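Local coordinates for calcium uptake protein 3, mitochondrial (Homo sapiens, PDB 6AGI) that senses calcium through its EF-hands and regulates the mitochondrial calcium uniporter channel in the central nervous system and skeletal muscle, at residues B[12-15]-B[16-19]; B[295-298]-B[299-303]; B[312-315]-B[316-320]. One frame throughout, in Å; residues are numbered along the deposited sequence.

In the fold
All three contacts are local turns of helix, and they follow one another along the chain. Interaction 1 opens helix 14-22 near the N-terminus; interaction 2 fills helix 293-304, within the range of the degenerate second EF-hand; interaction 3 is the short helix 314-318, whose later part falls in the range of the EF-hand pair that includes the calcium-binding EF-hand 3. Interactions 1 and 2 have centres 28 Å apart, on opposite sides of the chain's centre, whereas 2 and 3 lie on the same side, centres 22 Å apart and nearest atoms about 7 Å. Interactions 1 and 3 are furthest apart, their centres 38 Å from each other, yet both reach the second subunit, with Arg-15 weakly bonded to Phe-318 O of that copy.

Interaction 1 of 3, residues B[12-15]-B[16-19]; sequences ATSR and ERRF
Glu-16 folds back over the start of helix 14-22 to reach Thr-13, the N-cap residue. Its CB lies 3.6 Å from Thr-13 O and also touches Ala-12 CB. CG turns beside its own backbone N (chi1 -45°), which sends the rest of the chain back toward the first turn; this CG and the carboxylate carbon CD then run past Thr-13 CB. At the tip, OE2 accepts a hydrogen bond from Thr-13 N at 2.6 Å, the donor standing 42° out of the carboxylate plane, and it also lies 3.2 Å from Ala-12 CA. The Thr-13 amide is thus paired with the carboxylate three residues on, as in one half of a capping box, while the Thr-13 side chain makes no capping bond. Arg-17 comes back along another side: its NE gives a weak bond to Ala-12 O (3.4 Å), at the guanidinium edge, while Ser-14 CA sits over one face. Arg-17 N bonds Thr-13 O at 2.7 Å, starting the regular helical bonding. Outside, helices 90-101 and 147-158 cover Glu-16 through Tyr-90 and Leu-157. A buried carboxylate at a helix N-terminus, gripping a backbone N-H, would probably be stabilised in its charged form by the helix dipole.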
loop_
_atom_site.group_PDB
_atom_site.type_symbol
_atom_site.label_atom_id
_atom_site.label_comp_id
_atom_site.label_asym_id
_atom_site.label_seq_id
_atom_site.Cartn_x
_atom_site.Cartn_y
_atom_site.Cartn_z
ATOM N N ALA B 12 9.066 -4.694 -27.867
ATOM C CA ALA B 12 8.233 -3.862 -27.003
ATOM C C ALA B 12 7.792 -4.579 -25.728
ATOM O O ALA B 12 7.616 -5.798 -25.710
ATOM C CB ALA B 12 6.967 -3.399 -27.754
ATOM N N THR B 13 7.589 -3.792 -24.672
ATOM C CA THR B 13 6.934 -4.206 -23.433
ATOM C C THR B 13 5.455 -4.473 -23.664
ATOM O O THR B 13 4.875 -4.048 -24.678
ATOM C CB THR B 13 7.137 -3.134 -22.360
ATOM O OG1 THR B 13 8.526 -3.062 -22.043
ATOM C CG2 THR B 13 6.358 -3.395 -21.094
ATOM N N SER B 14 4.864 -5.243 -22.733
ATOM C CA SER B 14 3.412 -5.435 -22.657
ATOM C C SER B 14 2.651 -4.125 -22.841
ATOM O O SER B 14 1.795 -4.005 -23.722
ATOM C CB SER B 14 3.049 -6.060 -21.311
ATOM O OG SER B 14 3.552 -7.397 -21.195
ATOM N N ARG B 15 2.951 -3.126 -22.009
ATOM C CA ARG B 15 2.213 -1.862 -22.094
ATOM C C ARG B 15 2.388 -1.223 -23.462
ATOM O O ARG B 15 1.433 -0.683 -24.026
ATOM C CB ARG B 15 2.662 -0.881 -21.007
ATOM C CG ARG B 15 2.321 -1.333 -19.632
ATOM C CD ARG B 15 1.009 -0.744 -19.132
ATOM N NE ARG B 15 0.432 -1.479 -18.003
ATOM C CZ ARG B 15 1.082 -1.797 -16.878
ATOM N NH1 ARG B 15 2.368 -1.469 -16.702
ATOM N NH2 ARG B 15 0.440 -2.465 -15.913
ATOM N N GLU B 16 3.601 -1.288 -24.016
ATOM C CA GLU B 16 3.821 -0.714 -25.335
ATOM C C GLU B 16 3.076 -1.496 -26.413
ATOM O O GLU B 16 2.464 -0.892 -27.307
ATOM C CB GLU B 16 5.324 -0.656 -25.627
ATOM C CG GLU B 16 6.111 -0.127 -24.433
ATOM C CD GLU B 16 7.622 -0.302 -24.524
ATOM O OE1 GLU B 16 8.302 0.585 -23.958
ATOM O OE2 GLU B 16 8.137 -1.260 -25.137
ATOM N N ARG B 17 3.046 -2.834 -26.312
ATOM C CA ARG B 17 2.267 -3.618 -27.262
ATOM C C ARG B 17 0.784 -3.270 -27.203
ATOM O O ARG B 17 0.120 -3.175 -28.246
ATOM C CB ARG B 17 2.432 -5.119 -27.006
ATOM C CG ARG B 17 3.675 -5.750 -27.649
ATOM C CD ARG B 17 3.907 -7.201 -27.254
ATOM N NE ARG B 17 4.737 -7.490 -26.087
ATOM C CZ ARG B 17 4.371 -8.281 -25.082
ATOM N NH1 ARG B 17 3.168 -8.841 -25.092
ATOM N NH2 ARG B 17 5.217 -8.523 -24.083
ATOM N N ARG B 18 0.246 -3.062 -25.985
ATOM C CA ARG B 18 -1.178 -2.767 -25.841
ATOM C C ARG B 18 -1.507 -1.360 -26.315
ATOM O O ARG B 18 -2.541 -1.141 -26.969
ATOM C CB ARG B 18 -1.609 -2.944 -24.395
ATOM C CG ARG B 18 -3.108 -2.735 -24.185
ATOM C CD ARG B 18 -3.656 -3.535 -22.993
ATOM N NE ARG B 18 -5.052 -3.226 -22.696
ATOM C CZ ARG B 18 -6.062 -4.038 -23.023
ATOM N NH1 ARG B 18 -5.795 -5.175 -23.654
ATOM N NH2 ARG B 18 -7.331 -3.714 -22.748
ATOM N N PHE B 19 -0.664 -0.384 -25.960
ATOM C CA PHE B 19 -0.820 0.954 -26.514
ATOM C C PHE B 19 -0.921 0.874 -28.025
ATOM O O PHE B 19 -1.859 1.410 -28.635
ATOM C CB PHE B 19 0.356 1.846 -26.148
ATOM C CG PHE B 19 0.224 3.223 -26.703
ATOM C CD1 PHE B 19 -0.821 4.034 -26.328
ATOM C CD2 PHE B 19 1.079 3.656 -27.711
ATOM C CE1 PHE B 19 -0.957 5.312 -26.859
ATOM C CE2 PHE B 19 0.951 4.913 -28.263
ATOM C CZ PHE B 19 -0.075 5.759 -27.840
#

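Interaction 2 of 3, residues B[295-298]-B[299-303]; sequences EFRS and FFQFL
Phe-296 and Phe-300, one helical turn apart, meet because their first torsions differ: Phe-296 sends CG anti to the backbone N (chi1 170°), whereas Phe-300 turns CG beside its own N (chi1 -67°), back toward the preceding turn. The result is an edge-to-face aromatic pair with centroids 4.8 Å apart and planes at 55°. Phe-300 presents its CE2 corner over the centre of the Phe-296 face, and the closest approach, Phe-296 CE2 to Phe-300 CE2, is 3.6 Å. On a neighbouring face of the helix Arg-297 and Gln-301 run side by side in the same direction. The amide nitrogen NE2 of Gln-301 rests 3.7 Å from Arg-297 CG and nearly as close to its CD, against the aliphatic part of the arginine. The amide and guanidinium planes are not far from parallel. Beneath these side chains the backbone keeps ordinary helical spacing: Phe-299 N bonds Glu-295 O at 2.9 Å, and Gln-301 N bonds Arg-297 O at 2.9 Å. Phe-302 N to Ser-298 O continues the same pattern. The ring pair is buried, whereas Arg-297 and Gln-301 are partly exposed. The Phe-296 and Phe-300 rings pack on Leu-242 of helix 227-250 and Ile-264 of helix 258-265, with Phe-246 set edge-to-face against Phe-296. Phe-299 meets Phe-261 and touches Val-348 of helix 342-352, and the short strand 291-292, paired with 255-256, leads directly into the helix.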
loop_
_atom_site.group_PDB
_atom_site.type_symbol
_atom_site.label_atom_id
_atom_site.label_comp_id
_atom_site.label_asym_id
_atom_site.label_seq_id
_atom_site.Cartn_x
_atom_site.Cartn_y
_atom_site.Cartn_z
ATOM N N GLU B 295 -23.064 1.334 -5.238
ATOM C CA GLU B 295 -22.392 0.218 -4.576
ATOM C C GLU B 295 -21.182 -0.238 -5.370
ATOM O O GLU B 295 -20.134 -0.548 -4.797
ATOM C CB GLU B 295 -23.375 -0.940 -4.358
ATOM C CG GLU B 295 -24.526 -0.591 -3.426
ATOM C CD GLU B 295 -25.639 -1.606 -3.460
ATOM O OE1 GLU B 295 -25.522 -2.587 -4.220
ATOM O OE2 GLU B 295 -26.661 -1.385 -2.766
ATOM N N PHE B 296 -21.315 -0.269 -6.691
ATOM C CA PHE B 296 -20.223 -0.652 -7.574
ATOM C C PHE B 296 -19.070 0.355 -7.472
ATOM O O PHE B 296 -17.893 -0.031 -7.352
ATOM C CB PHE B 296 -20.859 -0.819 -8.963
ATOM C CG PHE B 296 -19.926 -0.982 -10.116
ATOM C CD1 PHE B 296 -19.269 0.085 -10.685
ATOM C CD2 PHE B 296 -19.768 -2.236 -10.677
ATOM C CE1 PHE B 296 -18.450 -0.102 -11.791
ATOM C CE2 PHE B 296 -18.954 -2.443 -11.773
ATOM C CZ PHE B 296 -18.285 -1.377 -12.330
ATOM N N ARG B 297 -19.392 1.650 -7.442
ATOM C CA ARG B 297 -18.373 2.675 -7.208
ATOM C C ARG B 297 -17.780 2.567 -5.808
ATOM O O ARG B 297 -16.575 2.761 -5.633
ATOM C CB ARG B 297 -18.949 4.075 -7.478
ATOM C CG ARG B 297 -17.897 5.182 -7.507
ATOM C CD ARG B 297 -18.408 6.565 -8.007
ATOM N NE ARG B 297 -19.709 6.982 -7.501
ATOM C CZ ARG B 297 -20.256 8.170 -7.752
ATOM N NH1 ARG B 297 -19.620 9.063 -8.507
ATOM N NH2 ARG B 297 -21.435 8.473 -7.230
ATOM N N SER B 298 -18.623 2.371 -4.792
ATOM C CA SER B 298 -18.133 2.133 -3.438
ATOM C C SER B 298 -17.051 1.073 -3.445
ATOM O O SER B 298 -15.943 1.275 -2.931
ATOM C CB SER B 298 -19.286 1.713 -2.542
ATOM O OG SER B 298 -19.922 2.866 -2.019
ATOM N N PHE B 299 -17.346 -0.058 -4.077
ATOM C CA PHE B 299 -16.419 -1.174 -4.012
ATOM C C PHE B 299 -15.131 -0.902 -4.777
ATOM O O PHE B 299 -14.052 -1.284 -4.313
ATOM C CB PHE B 299 -17.089 -2.454 -4.508
ATOM C CG PHE B 299 -16.224 -3.652 -4.407
ATOM C CD1 PHE B 299 -16.171 -4.353 -3.220
ATOM C CD2 PHE B 299 -15.415 -4.050 -5.446
ATOM C CE1 PHE B 299 -15.362 -5.450 -3.085
ATOM C CE2 PHE B 299 -14.603 -5.144 -5.309
ATOM C CZ PHE B 299 -14.581 -5.848 -4.137
ATOM N N PHE B 300 -15.182 -0.189 -5.894
ATOM C CA PHE B 300 -13.874 0.055 -6.499
ATOM C C PHE B 300 -13.077 1.189 -5.825
ATOM O O PHE B 300 -11.835 1.124 -5.762
ATOM C CB PHE B 300 -14.051 0.216 -8.005
ATOM C CG PHE B 300 -14.487 -1.075 -8.663
ATOM C CD1 PHE B 300 -13.551 -2.047 -8.984
ATOM C CD2 PHE B 300 -15.829 -1.372 -8.843
ATOM C CE1 PHE B 300 -13.924 -3.257 -9.530
ATOM C CE2 PHE B 300 -16.216 -2.582 -9.403
ATOM C CZ PHE B 300 -15.253 -3.524 -9.745
ATOM N N GLN B 301 -13.733 2.183 -5.237
ATOM C CA GLN B 301 -12.977 3.114 -4.404
ATOM C C GLN B 301 -12.284 2.365 -3.276
ATOM O O GLN B 301 -11.089 2.594 -2.985
ATOM C CB GLN B 301 -13.893 4.214 -3.871
ATOM C CG GLN B 301 -13.984 5.408 -4.821
ATOM C CD GLN B 301 -15.214 6.263 -4.595
ATOM O OE1 GLN B 301 -15.938 6.102 -3.607
ATOM N NE2 GLN B 301 -15.481 7.159 -5.539
ATOM N N PHE B 302 -13.013 1.430 -2.659
ATOM C CA PHE B 302 -12.434 0.595 -1.608
ATOM C C PHE B 302 -11.250 -0.230 -2.125
ATOM O O PHE B 302 -10.214 -0.351 -1.442
ATOM C CB PHE B 302 -13.524 -0.312 -1.047
ATOM C CG PHE B 302 -13.002 -1.495 -0.319
ATOM C CD1 PHE B 302 -12.288 -1.336 0.861
ATOM C CD2 PHE B 302 -13.164 -2.762 -0.834
ATOM C CE1 PHE B 302 -11.781 -2.435 1.527
ATOM C CE2 PHE B 302 -12.647 -3.859 -0.175
ATOM C CZ PHE B 302 -11.957 -3.702 1.006
ATOM N N LEU B 303 -11.350 -0.764 -3.355
ATOM C CA LEU B 303 -10.202 -1.507 -3.884
ATOM C C LEU B 303 -9.007 -0.606 -4.073
ATOM O O LEU B 303 -7.866 -1.071 -3.955
ATOM C CB LEU B 303 -10.491 -2.198 -5.215
ATOM C CG LEU B 303 -11.367 -3.426 -5.126
ATOM C CD1 LEU B 303 -11.466 -4.153 -6.467
ATOM C CD2 LEU B 303 -10.866 -4.304 -3.991
#

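Interaction 3 of 3, residues B[312-315]-B[316-320]; sequences ALNM and YNFAS
Phe-318 N donates the shortest of the backbone bonds here, 2.9 Å to Asn-314 O, nearly in line with the carbonyl. The bonds on either side of it are longer and less straight: Asn-317 N reaches Leu-313 O at 3.0 Å with an angle of 144°, and Ala-319 N only weakly reaches Met-315 O. Ser-320, the first residue to leave helical angles, has the positive phi of a Schellman motif, with Ser-320 N bonded to Asn-317 O. Among the side chains, Leu-313, with CG beside its own N (chi1 -75°), lays CD2 obliquely against the Tyr-316 ring, 3.7 Å from its CD1. The Asn-314 amide is modelled implausibly close to the Phe-318 ring, and the detail of that approach is doubtful. Replacing Phe-318 by an alanine would probably open a gap against Leu-97 of the second subunit, which the ring packs on. Tyr-316 makes an edge-to-face pair with Phe-134 of the second subunit, and its side chain lies about 7 Å from that of the calcium ligand Gln-359. Most of the side-chain packing described here against the second subunit is apolar or aromatic, so this short helix probably contributes largely hydrophobic contact to the two-chain assembly, beside a calcium-binding loop.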
loop_
_atom_site.group_PDB
_atom_site.type_symbol
_atom_site.label_atom_id
_atom_site.label_comp_id
_atom_site.label_asym_id
_atom_site.label_seq_id
_atom_site.Cartn_x
_atom_site.Cartn_y
_atom_site.Cartn_z
ATOM N N ALA B 312 -6.030 -1.912 8.820
ATOM C CA ALA B 312 -7.136 -2.033 9.759
ATOM C C ALA B 312 -7.326 -3.472 10.232
ATOM O O ALA B 312 -7.613 -3.703 11.411
ATOM C CB ALA B 312 -8.420 -1.495 9.127
ATOM N N LEU B 313 -7.217 -4.452 9.334
ATOM C CA LEU B 313 -7.479 -5.838 9.726
ATOM C C LEU B 313 -6.210 -6.579 10.169
ATOM O O LEU B 313 -6.228 -7.812 10.353
ATOM C CB LEU B 313 -8.166 -6.568 8.572
ATOM C CG LEU B 313 -9.648 -6.219 8.379
ATOM C CD1 LEU B 313 -10.266 -7.121 7.332
ATOM C CD2 LEU B 313 -10.428 -6.310 9.706
ATOM N N ASN B 314 -5.125 -5.842 10.355
ATOM C CA ASN B 314 -3.849 -6.453 10.675
ATOM C C ASN B 314 -3.920 -7.314 11.917
ATOM O O ASN B 314 -3.275 -8.361 11.988
ATOM C CB ASN B 314 -2.768 -5.381 10.842
ATOM C CG ASN B 314 -1.409 -5.965 11.184
ATOM O OD1 ASN B 314 -0.484 -5.237 11.545
ATOM N ND2 ASN B 314 -1.280 -7.283 11.070
ATOM N N MET B 315 -4.694 -6.882 12.898
ATOM C CA MET B 315 -4.797 -7.659 14.127
ATOM C C MET B 315 -5.435 -9.011 13.847
ATOM O O MET B 315 -5.000 -10.034 14.393
ATOM C CB MET B 315 -5.639 -6.885 15.148
ATOM C CG MET B 315 -4.908 -6.336 16.382
ATOM S SD MET B 315 -3.860 -7.535 17.205
ATOM C CE MET B 315 -4.932 -8.186 18.465
ATOM N N TYR B 316 -6.411 -9.041 12.927
ATOM C CA TYR B 316 -6.966 -10.307 12.459
ATOM C C TYR B 316 -5.925 -11.169 11.774
ATOM O O TYR B 316 -5.892 -12.390 11.986
ATOM C CB TYR B 316 -8.140 -10.078 11.499
ATOM C CG TYR B 316 -9.402 -9.603 12.165
ATOM C CD1 TYR B 316 -9.533 -8.302 12.642
ATOM C CD2 TYR B 316 -10.441 -10.493 12.390
ATOM C CE1 TYR B 316 -10.694 -7.887 13.274
ATOM C CE2 TYR B 316 -11.596 -10.092 13.023
ATOM C CZ TYR B 316 -11.722 -8.796 13.464
ATOM O OH TYR B 316 -12.887 -8.416 14.096
ATOM N N ASN B 317 -5.065 -10.567 10.939
ATOM C CA ASN B 317 -4.168 -11.454 10.201
ATOM C C ASN B 317 -3.016 -11.962 11.076
ATOM O O ASN B 317 -2.552 -13.102 10.887
ATOM C CB ASN B 317 -3.652 -10.748 8.949
ATOM C CG ASN B 317 -2.504 -11.487 8.272
ATOM O OD1 ASN B 317 -2.425 -12.723 8.343
ATOM N ND2 ASN B 317 -1.624 -10.747 7.599
ATOM N N PHE B 318 -2.607 -11.203 12.101
ATOM C CA PHE B 318 -1.615 -11.747 13.030
ATOM C C PHE B 318 -2.155 -12.959 13.774
ATOM O O PHE B 318 -1.376 -13.826 14.191
ATOM C CB PHE B 318 -1.118 -10.675 14.003
ATOM C CG PHE B 318 0.087 -9.921 13.500
ATOM C CD1 PHE B 318 1.354 -10.478 13.569
ATOM C CD2 PHE B 318 -0.052 -8.674 12.918
ATOM C CE1 PHE B 318 2.468 -9.792 13.080
ATOM C CE2 PHE B 318 1.048 -7.987 12.427
ATOM C CZ PHE B 318 2.308 -8.543 12.511
ATOM N N ALA B 319 -3.472 -13.043 13.951
ATOM C CA ALA B 319 -4.083 -14.137 14.690
ATOM C C ALA B 319 -4.604 -15.257 13.798
ATOM O O ALA B 319 -5.146 -16.235 14.321
ATOM C CB ALA B 319 -5.228 -13.613 15.560
ATOM N N SER B 320 -4.462 -15.147 12.481
ATOM C CA SER B 320 -5.062 -16.107 11.551
ATOM C C SER B 320 -6.536 -16.343 11.889
ATOM O O SER B 320 -6.973 -17.451 12.210
ATOM C CB SER B 320 -4.286 -17.426 11.518
ATOM O OG SER B 320 -3.028 -17.257 10.896
#